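Local atomic coordinates of hydrazine synthase subunit gamma (Candidatus Kuenenia stuttgartiensis, PDB entry 5C2V), a protein that reduces nitric oxide to hydroxylamine, the first half-reaction of hydrazine synthesis, and carries two c-type hemes within the hydrazine synthase complex. Residues 78-83 with 102-107; 114-119 with 126-131. All coordinates share one frame; numbering follows the deposited sequence.

Interaction 1: residues 78-83 with 102-107; sequences WDLGDE and PFRHEG. With CA (calcium ion), chain U; CA (calcium ion), chain T; HEC (heme c), chain V.
Beside the propionates of a c-type heme, the calcium-binding loop 78-83 meets the loop 102-107 through a salt bridge between Asp82 and Arg104. NH2 of Arg104 reaches OD2 of Asp82 at 2.6 Å along a nearly straight N-H line (172°); the oxygen lies in the guanidinium plane, whereas the nitrogen stands above the carboxylate plane, the two planes being 44° apart. A weak second bond runs from Arg104 NH1 to Asp82 OD1. The arginine chain, bent at chi2 and chi3, turns its NH1 also to the heme, 3.2 Å from propionate atom O1D, so one guanidinium joins aspartate and heme and its rotation is fixed from two directions. CD1 of Leu80 lies 4.0 Å from Arg104 NH1, obliquely to the flat group. The heme carrying these propionates is the one bound through Cys63, Cys66 and His67; His105 ND1 points to O2D, the second oxygen of the propionate that Arg104 meets, in a hydrogen bond whose modelled length is too short to be trusted. Loop 78-83 wraps a calcium ion: Asp79 OD1 and Leu80 O bind it closely and Glu83 OE2 at a longer distance, with Gly84 and Ser87. Glu83 also faces Glu106, its OE1 3.6 Å from Glu106 OE2 with the carboxylates 41° apart. Lys89 forms salt bridges to both oxygens and probably offsets their repulsion, while a water links Glu106 OE2 to the carbonyl O of Glu83. His111 is the strongest polar partner of Glu106. The carbonyl O of Pro102 binds a second calcium ion with Leu100 and Asp257.

Interaction 2: residues 114-119 with 126-131; sequences EIVGAT and CGRDPG. With HEC (heme c), chain V.
Ile115 lays its CG2 methyl over one face of the Arg128 guanidinium, 3.4 Å from NE and 3.8 Å from CD of the arginine. The two side chains cross at about a right angle. In Ile115 the CG2 branch stands opposite the backbone N, with CG1 beside that nitrogen (chi1 -61°), and it is CG2 that meets the arginine. Val116 adds a second methyl: its CG2 comes to 3.8 Å from Arg128 NH1, obliquely to the guanidinium plane. Arg128 reaches across to both methyls with a chain extended from CG to NE, although its first torsion, -111°, falls away from the staggered positions. The contact between the segments is thus aliphatic carbon against a charged flat group, and the polar partners of that group lie around it: NE is hydrogen-bonded to NE2 of His30, NH1 forms a salt bridge with Asp82, and NH2 donates to the carbonyl O of Val410 in the alpha subunit. Phe132 adds a cation-pi contact. Val411 of the alpha subunit packs on Ile115, Val116 and Arg128, so this buried cluster belongs to the subunit interface as well. Within 114-119, Thr119 OG1 donates to the carbonyl O of Ile115 at 2.6 Å, approaching from above the carbonyl plane. Cys126 and Asp129, on either side of Gly127-Arg128 in sequence, reach the heme. Cys126 SG is bonded to the heme methyl CMB at 1.8 Å, while Asp129 OD2 is 3.1 Å from the water on the iron and may accept a hydrogen bond from it, other acceptors also being in reach. Besides Cys63 and Cys66 of a c-type CxxCH motif, this heme therefore has a third covalent tether, placed beside a water-ligated iron in what appears to be the active site.

From the N terminus, the chain leaves strand 77-78, winds round the first calcium ion, and passes through strand 89-90 before interaction 1 closes that loop at 102-107. Interaction 2 then closes a shorter loop, 114-119 to 126-131, whose connecting residues hold most of helix 123-126. The two follow in series, neither nesting nor crossing, yet their centres lie 8 Å apart. Backbone contacts join them: Glu106 O to Ala118 N at 2.7 Å and Phe103 N to Thr119 O at 3.0 Å, both probable hydrogen bonds. Side chains of the two interactions also meet. Together they tie the calcium loop, the propionate-binding loop and the start of helix 129-132 around one heme.

Interaction 1: residues 78-83 with 102-107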
ATOM      1  N   TRP C  78     -30.151 -31.715 -13.822  1.00 36.98           N
ATOM      2  CA  TRP C  78     -30.088 -30.394 -13.203  1.00 33.29           C
ATOM      3  C   TRP C  78     -30.896 -30.303 -11.917  1.00 47.07           C
ATOM      4  O   TRP C  78     -31.809 -31.099 -11.688  1.00 49.79           O
ATOM      5  CB  TRP C  78     -30.590 -29.335 -14.184  1.00 27.44           C
ATOM      6  CG  TRP C  78     -29.824 -29.299 -15.458  1.00 40.25           C
ATOM      7  CD1 TRP C  78     -30.172 -29.882 -16.641  1.00 54.53           C
ATOM      8  CD2 TRP C  78     -28.572 -28.647 -15.684  1.00 59.40           C
ATOM      9  NE1 TRP C  78     -29.213 -29.631 -17.591  1.00 45.33           N
ATOM     10  CE2 TRP C  78     -28.219 -28.874 -17.028  1.00 57.92           C
ATOM     11  CE3 TRP C  78     -27.714 -27.890 -14.879  1.00 43.54           C
ATOM     12  CZ2 TRP C  78     -27.046 -28.375 -17.585  1.00 44.88           C
ATOM     13  CZ3 TRP C  78     -26.551 -27.395 -15.434  1.00 43.00           C
ATOM     14  CH2 TRP C  78     -26.228 -27.638 -16.773  1.00 48.93           C
ATOM     15  N   ASP C  79     -30.564 -29.325 -11.081  1.00 30.41           N
ATOM     16  CA  ASP C  79     -31.396 -29.035  -9.924  1.00 31.89           C
ATOM     17  C   ASP C  79     -32.097 -27.689 -10.119  1.00 33.99           C
ATOM     18  O   ASP C  79     -31.498 -26.628  -9.948  1.00 50.87           O
ATOM     19  CB  ASP C  79     -30.549 -29.038  -8.648  1.00 31.73           C
ATOM     20  CG  ASP C  79     -31.375 -28.838  -7.398  1.00 40.16           C
ATOM     21  OD1 ASP C  79     -32.613 -28.917  -7.492  1.00 63.45           O
ATOM     22  OD2 ASP C  79     -30.786 -28.617  -6.318  1.00 49.58           O
ATOM     23  N   LEU C  80     -33.381 -27.757 -10.463  1.00 45.00           N
ATOM     24  CA  LEU C  80     -34.237 -26.586 -10.653  1.00 37.80           C
ATOM     25  C   LEU C  80     -34.844 -26.105  -9.338  1.00 34.14           C
ATOM     26  O   LEU C  80     -35.033 -26.891  -8.411  1.00 48.24           O
ATOM     27  CB  LEU C  80     -35.336 -26.893 -11.672  1.00 51.65           C
ATOM     28  CG  LEU C  80     -34.828 -27.361 -13.039  1.00 42.08           C
ATOM     29  CD1 LEU C  80     -35.978 -27.568 -14.014  1.00 46.49           C
ATOM     30  CD2 LEU C  80     -33.807 -26.381 -13.606  1.00 32.86           C
ATOM     31  N   GLY C  81     -35.179 -24.820  -9.273  1.00 30.71           N
ATOM     32  CA  GLY C  81     -35.592 -24.206  -8.023  1.00 44.81           C
ATOM     33  C   GLY C  81     -37.070 -24.115  -7.694  1.00 49.77           C
ATOM     34  O   GLY C  81     -37.425 -23.584  -6.640  1.00 64.55           O
ATOM     35  N   ASP C  82     -37.942 -24.586  -8.576  1.00 46.61           N
ATOM     36  CA  ASP C  82     -39.368 -24.593  -8.261  1.00 55.66           C
ATOM     37  C   ASP C  82     -39.848 -25.898  -7.614  1.00 43.69           C
ATOM     38  O   ASP C  82     -40.936 -25.949  -7.036  1.00 57.64           O
ATOM     39  CB  ASP C  82     -40.193 -24.314  -9.521  1.00 36.89           C
ATOM     40  CG  ASP C  82     -39.695 -25.090 -10.730  1.00 55.52           C
ATOM     41  OD1 ASP C  82     -39.058 -26.147 -10.542  1.00 49.78           O
ATOM     42  OD2 ASP C  82     -39.947 -24.639 -11.867  1.00 55.61           O
ATOM     43  N   GLU C  83     -39.040 -26.949  -7.709  1.00 53.01           N
ATOM     44  CA  GLU C  83     -39.395 -28.250  -7.142  1.00 47.19           C
ATOM     45  C   GLU C  83     -38.713 -28.562  -5.813  1.00 35.90           C
ATOM     46  O   GLU C  83     -38.894 -29.645  -5.260  1.00 57.31           O
ATOM     47  CB  GLU C  83     -39.077 -29.352  -8.140  1.00 55.26           C
ATOM     48  CG  GLU C  83     -37.649 -29.327  -8.614  1.00 40.79           C
ATOM     49  CD  GLU C  83     -37.407 -30.324  -9.708  1.00 61.23           C
ATOM     50  OE1 GLU C  83     -38.328 -31.116  -9.997  1.00 75.62           O
ATOM     51  OE2 GLU C  83     -36.304 -30.309 -10.283  1.00 78.14           O
ATOM     52  N   PRO C 102     -50.163 -34.459 -19.283  1.00 58.14           N
ATOM     53  CA  PRO C 102     -49.488 -33.196 -18.969  1.00 55.76           C
ATOM     54  C   PRO C 102     -47.971 -33.323 -19.034  1.00 55.81           C
ATOM     55  O   PRO C 102     -47.448 -34.416 -19.249  1.00 38.86           O
ATOM     56  CB  PRO C 102     -49.952 -32.902 -17.543  1.00 52.61           C
ATOM     57  CG  PRO C 102     -50.159 -34.247 -16.951  1.00 56.52           C
ATOM     58  CD  PRO C 102     -50.683 -35.113 -18.068  1.00 51.46           C
ATOM     59  N   PHE C 103     -47.277 -32.211 -18.824  1.00 65.26           N
ATOM     60  CA  PHE C 103     -45.849 -32.143 -19.108  1.00 67.84           C
ATOM     61  C   PHE C 103     -44.963 -32.161 -17.862  1.00 59.66           C
ATOM     62  O   PHE C 103     -45.443 -32.345 -16.742  1.00 65.54           O
ATOM     63  CB  PHE C 103     -45.567 -30.909 -19.962  1.00 56.39           C
ATOM     64  CG  PHE C 103     -46.474 -30.798 -21.158  1.00 67.90           C
ATOM     65  CD1 PHE C 103     -46.352 -31.686 -22.215  1.00 57.17           C
ATOM     66  CD2 PHE C 103     -47.454 -29.822 -21.218  1.00 64.58           C
ATOM     67  CE1 PHE C 103     -47.186 -31.598 -23.315  1.00 51.11           C
ATOM     68  CE2 PHE C 103     -48.292 -29.729 -22.317  1.00 56.85           C
ATOM     69  CZ  PHE C 103     -48.156 -30.618 -23.366  1.00 52.92           C
ATOM     70  N   ARG C 104     -43.666 -31.967 -18.092  1.00 72.87           N
ATOM     71  CA  ARG C 104     -42.603 -32.209 -17.115  1.00 62.33           C
ATOM     72  C   ARG C 104     -42.581 -33.657 -16.625  1.00 64.22           C
ATOM     73  O   ARG C 104     -42.823 -34.585 -17.395  1.00 80.89           O
ATOM     74  CB  ARG C 104     -42.740 -31.265 -15.915  1.00 64.07           C
ATOM     75  CG  ARG C 104     -42.556 -29.789 -16.229  1.00 47.08           C
ATOM     76  CD  ARG C 104     -41.404 -29.225 -15.418  1.00 58.10           C
ATOM     77  NE  ARG C 104     -41.594 -27.826 -15.052  1.00 57.98           N
ATOM     78  CZ  ARG C 104     -40.897 -27.207 -14.103  1.00 44.24           C
ATOM     79  NH1 ARG C 104     -39.970 -27.870 -13.424  1.00 32.75           N
ATOM     80  NH2 ARG C 104     -41.130 -25.932 -13.827  1.00 38.17           N
ATOM     81  N   HIS C 105     -42.315 -33.838 -15.336  1.00 48.82           N
ATOM     82  CA  HIS C 105     -42.134 -35.170 -14.763  1.00 66.41           C
ATOM     83  C   HIS C 105     -43.159 -35.447 -13.674  1.00 59.75           C
ATOM     84  O   HIS C 105     -43.968 -36.367 -13.791  1.00 60.07           O
ATOM     85  CB  HIS C 105     -40.720 -35.330 -14.200  1.00 60.38           C
ATOM     86  CG  HIS C 105     -39.704 -35.756 -15.216  1.00 54.66           C
ATOM     87  ND1 HIS C 105     -38.852 -34.867 -15.836  1.00 70.31           N
ATOM     88  CD2 HIS C 105     -39.401 -36.977 -15.714  1.00 61.15           C
ATOM     89  CE1 HIS C 105     -38.068 -35.525 -16.674  1.00 51.85           C
ATOM     90  NE2 HIS C 105     -38.383 -36.805 -16.619  1.00 55.23           N
ATOM     91  N   GLU C 106     -43.098 -34.658 -12.605  1.00 52.65           N
ATOM     92  CA  GLU C 106     -44.051 -34.765 -11.506  1.00 62.06           C
ATOM     93  C   GLU C 106     -45.477 -34.613 -12.021  1.00 56.67           C
ATOM     94  O   GLU C 106     -45.759 -33.743 -12.845  1.00 53.40           O
ATOM     95  CB  GLU C 106     -43.752 -33.713 -10.438  1.00 65.24           C
ATOM     96  CG  GLU C 106     -42.321 -33.752  -9.927  1.00 75.63           C
ATOM     97  CD  GLU C 106     -42.073 -32.770  -8.801  1.00 64.62           C
ATOM     98  OE1 GLU C 106     -42.989 -31.984  -8.483  1.00 70.04           O
ATOM     99  OE2 GLU C 106     -40.962 -32.785  -8.233  1.00 55.09           O
ATOM    100  N   GLY C 107     -46.370 -35.469 -11.538  1.00 64.32           N
ATOM    101  CA  GLY C 107     -47.733 -35.506 -12.034  1.00 67.77           C
ATOM    102  C   GLY C 107     -48.719 -34.701 -11.212  1.00 60.55           C
ATOM    103  O   GLY C 107     -48.347 -33.739 -10.540  1.00 59.47           O
TER
HETATM  104 CA    CA U 403     -34.766 -29.278  -8.108  1.00 48.43          CA
HETATM  105 CA    CA T 402     -46.621 -36.423 -20.132  1.00 59.55          CA
HETATM  106 FE   HEC V 404     -36.334 -27.632 -20.716  1.00 42.81          FE
HETATM  107  CHA HEC V 404     -38.358 -30.057 -19.364  1.00 53.24           C
HETATM  108  CHB HEC V 404     -38.583 -27.172 -23.237  1.00 64.68           C
HETATM  109  CHC HEC V 404     -34.431 -25.026 -21.939  1.00 42.51           C
HETATM  110  CHD HEC V 404     -33.724 -28.559 -18.699  1.00 51.73           C
HETATM  111  NA  HEC V 404     -38.166 -28.444 -21.188  1.00 52.30           N
HETATM  112  C1A HEC V 404     -38.793 -29.490 -20.542  1.00 42.87           C
HETATM  113  C2A HEC V 404     -39.957 -29.875 -21.325  1.00 60.25           C
HETATM  114  C3A HEC V 404     -40.013 -29.066 -22.395  1.00 61.53           C
HETATM  115  C4A HEC V 404     -38.888 -28.157 -22.327  1.00 49.49           C
HETATM  116  CMA HEC V 404     -41.067 -29.064 -23.526  1.00 40.06           C
HETATM  117  CAA HEC V 404     -40.950 -31.005 -20.954  1.00 48.03           C
HETATM  118  CBA HEC V 404     -40.959 -32.118 -22.001  1.00 55.47           C
HETATM  119  CGA HEC V 404     -41.965 -33.176 -21.629  1.00 66.94           C
HETATM  120  O1A HEC V 404     -42.552 -33.087 -20.520  1.00 61.61           O
HETATM  121  O2A HEC V 404     -42.178 -34.112 -22.443  1.00 61.50           O
HETATM  122  NB  HEC V 404     -36.413 -26.404 -22.379  1.00 36.01           N
HETATM  123  C1B HEC V 404     -37.570 -26.244 -23.116  1.00 42.37           C
HETATM  124  C2B HEC V 404     -37.533 -24.933 -23.731  1.00 43.32           C
HETATM  125  C3B HEC V 404     -36.384 -24.341 -23.380  1.00 51.96           C
HETATM  126  C4B HEC V 404     -35.659 -25.254 -22.520  1.00 54.55           C
HETATM  127  CMB HEC V 404     -38.635 -24.356 -24.647  1.00 39.50           C
HETATM  128  CAB HEC V 404     -35.892 -22.932 -23.790  1.00 28.74           C
HETATM  129  CBB HEC V 404     -36.738 -21.834 -23.110  1.00 51.61           C
HETATM  130  NC  HEC V 404     -34.418 -26.931 -20.396  1.00 53.14           N
HETATM  131  C1C HEC V 404     -33.844 -25.819 -20.978  1.00 39.04           C
HETATM  132  C2C HEC V 404     -32.588 -25.556 -20.304  1.00 41.89           C
HETATM  133  C3C HEC V 404     -32.332 -26.606 -19.512  1.00 41.76           C
HETATM  134  C4C HEC V 404     -33.517 -27.445 -19.485  1.00 41.12           C
HETATM  135  CMC HEC V 404     -31.558 -24.506 -20.781  1.00 42.42           C
HETATM  136  CAC HEC V 404     -31.066 -26.818 -18.648  1.00 43.48           C
HETATM  137  CBC HEC V 404     -31.004 -25.762 -17.521  1.00 30.91           C
HETATM  138  ND  HEC V 404     -36.059 -29.134 -19.301  1.00 26.76           N
HETATM  139  C1D HEC V 404     -34.929 -29.201 -18.485  1.00 45.14           C
HETATM  140  C2D HEC V 404     -35.223 -30.059 -17.360  1.00 43.45           C
HETATM  141  C3D HEC V 404     -36.669 -30.528 -17.568  1.00 34.66           C
HETATM  142  C4D HEC V 404     -37.108 -29.904 -18.797  1.00 50.09           C
HETATM  143  CMD HEC V 404     -34.279 -30.427 -16.196  1.00 44.54           C
HETATM  144  CAD HEC V 404     -37.489 -31.460 -16.654  1.00 44.86           C
HETATM  145  CBD HEC V 404     -38.066 -30.632 -15.510  1.00 50.34           C
HETATM  146  CGD HEC V 404     -38.889 -31.514 -14.611  1.00 61.98           C
HETATM  147  O1D HEC V 404     -39.452 -30.998 -13.610  1.00 55.51           O
HETATM  148  O2D HEC V 404     -38.981 -32.733 -14.897  1.00 52.96           O
HETATM  149  O   HOH W   1     -39.317 -32.739  -5.845  1.00 47.43           O
HETATM  150  O   HOH W   2     -45.744 -38.438 -21.069  1.00 54.25           O
HETATM  151  O   HOH W   3     -44.523 -35.347 -20.549  1.00 81.84           O
HETATM  152  O   HOH W   4     -48.704 -37.503 -19.713  1.00 67.71           O
HETATM  153  O   HOH W   5     -34.340 -29.721 -10.437  1.00 55.33           O
HETATM  154  O   HOH W   6     -37.250 -26.512 -19.198  1.00 37.07           O

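Interaction 2: residues 114-119 with 126-131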
ATOM      1  N   GLU C 114     -50.591 -27.176 -11.371  1.00 58.96           N
ATOM      2  CA  GLU C 114     -50.490 -27.608 -12.765  1.00 65.90           C
ATOM      3  C   GLU C 114     -49.544 -26.713 -13.565  1.00 61.42           C
ATOM      4  O   GLU C 114     -49.764 -26.456 -14.748  1.00 66.71           O
ATOM      5  CB  GLU C 114     -51.872 -27.645 -13.422  1.00 62.35           C
ATOM      6  CG  GLU C 114     -52.831 -28.627 -12.769  1.00 69.26           C
ATOM      7  CD  GLU C 114     -54.143 -28.749 -13.516  1.00 78.48           C
ATOM      8  OE1 GLU C 114     -55.195 -28.879 -12.854  1.00 67.87           O
ATOM      9  OE2 GLU C 114     -54.122 -28.720 -14.765  1.00 67.92           O
ATOM     10  N   ILE C 115     -48.491 -26.246 -12.902  1.00 65.52           N
ATOM     11  CA  ILE C 115     -47.464 -25.436 -13.545  1.00 67.97           C
ATOM     12  C   ILE C 115     -46.124 -26.163 -13.503  1.00 57.84           C
ATOM     13  O   ILE C 115     -45.577 -26.534 -14.541  1.00 54.68           O
ATOM     14  CB  ILE C 115     -47.325 -24.054 -12.877  1.00 61.11           C
ATOM     15  CG1 ILE C 115     -48.641 -23.280 -12.973  1.00 46.84           C
ATOM     16  CG2 ILE C 115     -46.194 -23.263 -13.519  1.00 45.73           C
ATOM     17  CD1 ILE C 115     -48.589 -21.903 -12.344  1.00 41.52           C
ATOM     18  N   VAL C 116     -45.595 -26.359 -12.299  1.00 47.60           N
ATOM     19  CA  VAL C 116     -44.352 -27.102 -12.131  1.00 56.26           C
ATOM     20  C   VAL C 116     -44.565 -28.590 -12.398  1.00 49.61           C
ATOM     21  O   VAL C 116     -43.906 -29.174 -13.257  1.00 62.02           O
ATOM     22  CB  VAL C 116     -43.776 -26.919 -10.714  1.00 63.32           C
ATOM     23  CG1 VAL C 116     -42.456 -27.665 -10.576  1.00 53.69           C
ATOM     24  CG2 VAL C 116     -43.596 -25.442 -10.404  1.00 44.25           C
ATOM     25  N   GLY C 117     -45.488 -29.198 -11.660  1.00 61.28           N
ATOM     26  CA  GLY C 117     -45.899 -30.564 -11.936  1.00 55.34           C
ATOM     27  C   GLY C 117     -47.208 -30.580 -12.700  1.00 58.64           C
ATOM     28  O   GLY C 117     -47.966 -29.613 -12.635  1.00 58.10           O
ATOM     29  N   ALA C 118     -47.481 -31.686 -13.391  1.00 59.27           N
ATOM     30  CA  ALA C 118     -48.705 -31.845 -14.182  1.00 53.40           C
ATOM     31  C   ALA C 118     -48.988 -30.614 -15.036  1.00 52.45           C
ATOM     32  O   ALA C 118     -50.112 -30.108 -15.054  1.00 55.51           O
ATOM     33  CB  ALA C 118     -49.888 -32.141 -13.274  1.00 54.69           C
ATOM     34  N   THR C 119     -47.962 -30.129 -15.728  1.00 62.83           N
ATOM     35  CA  THR C 119     -48.059 -28.882 -16.476  1.00 69.06           C
ATOM     36  C   THR C 119     -49.106 -28.986 -17.580  1.00 57.76           C
ATOM     37  O   THR C 119     -49.050 -29.883 -18.421  1.00 61.78           O
ATOM     38  CB  THR C 119     -46.702 -28.493 -17.087  1.00 66.62           C
ATOM     39  OG1 THR C 119     -45.675 -28.628 -16.096  1.00 48.01           O
ATOM     40  CG2 THR C 119     -46.734 -27.060 -17.577  1.00 52.07           C
ATOM     41  N   CYS C 126     -41.741 -23.572 -21.270  1.00 56.79           N
ATOM     42  CA  CYS C 126     -40.745 -22.693 -21.877  1.00 47.48           C
ATOM     43  C   CYS C 126     -40.917 -21.235 -21.472  1.00 43.22           C
ATOM     44  O   CYS C 126     -39.934 -20.538 -21.241  1.00 50.97           O
ATOM     45  CB  CYS C 126     -40.794 -22.806 -23.397  1.00 38.60           C
ATOM     46  SG  CYS C 126     -40.301 -24.418 -24.006  1.00 53.70           S
ATOM     47  N   GLY C 127     -42.163 -20.778 -21.393  1.00 47.41           N
ATOM     48  CA  GLY C 127     -42.448 -19.399 -21.034  1.00 48.01           C
ATOM     49  C   GLY C 127     -41.942 -19.034 -19.652  1.00 39.55           C
ATOM     50  O   GLY C 127     -41.706 -17.864 -19.353  1.00 50.54           O
ATOM     51  N   ARG C 128     -41.781 -20.047 -18.806  1.00 32.73           N
ATOM     52  CA  ARG C 128     -41.261 -19.862 -17.457  1.00 42.74           C
ATOM     53  C   ARG C 128     -39.739 -19.739 -17.431  1.00 52.86           C
ATOM     54  O   ARG C 128     -39.182 -18.994 -16.626  1.00 46.77           O
ATOM     55  CB  ARG C 128     -41.699 -21.021 -16.562  1.00 34.39           C
ATOM     56  CG  ARG C 128     -42.703 -20.634 -15.496  1.00 39.65           C
ATOM     57  CD  ARG C 128     -42.872 -21.749 -14.483  1.00 32.27           C
ATOM     58  NE  ARG C 128     -43.452 -21.259 -13.238  1.00 51.22           N
ATOM     59  CZ  ARG C 128     -43.000 -21.579 -12.030  1.00 54.78           C
ATOM     60  NH1 ARG C 128     -41.958 -22.389 -11.904  1.00 41.74           N
ATOM     61  NH2 ARG C 128     -43.586 -21.085 -10.950  1.00 77.75           N
ATOM     62  N   ASP C 129     -39.079 -20.475 -18.322  1.00 35.99           N
ATOM     63  CA  ASP C 129     -37.619 -20.584 -18.335  1.00 45.42           C
ATOM     64  C   ASP C 129     -36.827 -19.264 -18.350  1.00 56.88           C
ATOM     65  O   ASP C 129     -35.758 -19.201 -17.742  1.00 43.14           O
ATOM     66  CB  ASP C 129     -37.182 -21.441 -19.526  1.00 53.32           C
ATOM     67  CG  ASP C 129     -37.503 -22.911 -19.332  1.00 64.62           C
ATOM     68  OD1 ASP C 129     -37.738 -23.320 -18.175  1.00 63.88           O
ATOM     69  OD2 ASP C 129     -37.520 -23.657 -20.334  1.00 54.93           O
ATOM     70  N   PRO C 130     -37.315 -18.223 -19.057  1.00 49.28           N
ATOM     71  CA  PRO C 130     -36.568 -16.963 -18.965  1.00 43.01           C
ATOM     72  C   PRO C 130     -36.413 -16.431 -17.541  1.00 43.41           C
ATOM     73  O   PRO C 130     -35.358 -15.891 -17.226  1.00 45.85           O
ATOM     74  CB  PRO C 130     -37.410 -16.002 -19.804  1.00 37.06           C
ATOM     75  CG  PRO C 130     -38.019 -16.868 -20.830  1.00 45.80           C
ATOM     76  CD  PRO C 130     -38.329 -18.162 -20.127  1.00 59.36           C
ATOM     77  N   GLY C 131     -37.439 -16.555 -16.707  1.00 49.16           N
ATOM     78  CA  GLY C 131     -37.320 -16.087 -15.338  1.00 40.45           C
ATOM     79  C   GLY C 131     -36.879 -17.116 -14.312  1.00 43.39           C
ATOM     80  O   GLY C 131     -36.273 -16.760 -13.301  1.00 55.49           O
TER
HETATM   81 FE   HEC V 404     -36.334 -27.632 -20.716  1.00 42.81          FE
HETATM   82  CHA HEC V 404     -38.358 -30.057 -19.364  1.00 53.24           C
HETATM   83  CHB HEC V 404     -38.583 -27.172 -23.237  1.00 64.68           C
HETATM   84  CHC HEC V 404     -34.431 -25.026 -21.939  1.00 42.51           C
HETATM   85  CHD HEC V 404     -33.724 -28.559 -18.699  1.00 51.73           C
HETATM   86  NA  HEC V 404     -38.166 -28.444 -21.188  1.00 52.30           N
HETATM   87  C1A HEC V 404     -38.793 -29.490 -20.542  1.00 42.87           C
HETATM   88  C2A HEC V 404     -39.957 -29.875 -21.325  1.00 60.25           C
HETATM   89  C3A HEC V 404     -40.013 -29.066 -22.395  1.00 61.53           C
HETATM   90  C4A HEC V 404     -38.888 -28.157 -22.327  1.00 49.49           C
HETATM   91  CMA HEC V 404     -41.067 -29.064 -23.526  1.00 40.06           C
HETATM   92  CAA HEC V 404     -40.950 -31.005 -20.954  1.00 48.03           C
HETATM   93  CBA HEC V 404     -40.959 -32.118 -22.001  1.00 55.47           C
HETATM   94  CGA HEC V 404     -41.965 -33.176 -21.629  1.00 66.94           C
HETATM   95  O1A HEC V 404     -42.552 -33.087 -20.520  1.00 61.61           O
HETATM   96  O2A HEC V 404     -42.178 -34.112 -22.443  1.00 61.50           O
HETATM   97  NB  HEC V 404     -36.413 -26.404 -22.379  1.00 36.01           N
HETATM   98  C1B HEC V 404     -37.570 -26.244 -23.116  1.00 42.37           C
HETATM   99  C2B HEC V 404     -37.533 -24.933 -23.731  1.00 43.32           C
HETATM  100  C3B HEC V 404     -36.384 -24.341 -23.380  1.00 51.96           C
HETATM  101  C4B HEC V 404     -35.659 -25.254 -22.520  1.00 54.55           C
HETATM  102  CMB HEC V 404     -38.635 -24.356 -24.647  1.00 39.50           C
HETATM  103  CAB HEC V 404     -35.892 -22.932 -23.790  1.00 28.74           C
HETATM  104  CBB HEC V 404     -36.738 -21.834 -23.110  1.00 51.61           C
HETATM  105  NC  HEC V 404     -34.418 -26.931 -20.396  1.00 53.14           N
HETATM  106  C1C HEC V 404     -33.844 -25.819 -20.978  1.00 39.04           C
HETATM  107  C2C HEC V 404     -32.588 -25.556 -20.304  1.00 41.89           C
HETATM  108  C3C HEC V 404     -32.332 -26.606 -19.512  1.00 41.76           C
HETATM  109  C4C HEC V 404     -33.517 -27.445 -19.485  1.00 41.12           C
HETATM  110  CMC HEC V 404     -31.558 -24.506 -20.781  1.00 42.42           C
HETATM  111  CAC HEC V 404     -31.066 -26.818 -18.648  1.00 43.48           C
HETATM  112  CBC HEC V 404     -31.004 -25.762 -17.521  1.00 30.91           C
HETATM  113  ND  HEC V 404     -36.059 -29.134 -19.301  1.00 26.76           N
HETATM  114  C1D HEC V 404     -34.929 -29.201 -18.485  1.00 45.14           C
HETATM  115  C2D HEC V 404     -35.223 -30.059 -17.360  1.00 43.45           C
HETATM  116  C3D HEC V 404     -36.669 -30.528 -17.568  1.00 34.66           C
HETATM  117  C4D HEC V 404     -37.108 -29.904 -18.797  1.00 50.09           C
HETATM  118  CMD HEC V 404     -34.279 -30.427 -16.196  1.00 44.54           C
HETATM  119  CAD HEC V 404     -37.489 -31.460 -16.654  1.00 44.86           C
HETATM  120  CBD HEC V 404     -38.066 -30.632 -15.510  1.00 50.34           C
HETATM  121  CGD HEC V 404     -38.889 -31.514 -14.611  1.00 61.98           C
HETATM  122  O1D HEC V 404     -39.452 -30.998 -13.610  1.00 55.51           O
HETATM  123  O2D HEC V 404     -38.981 -32.733 -14.897  1.00 52.96           O
HETATM  124  O   HOH W   6     -37.250 -26.512 -19.198  1.00 37.07           O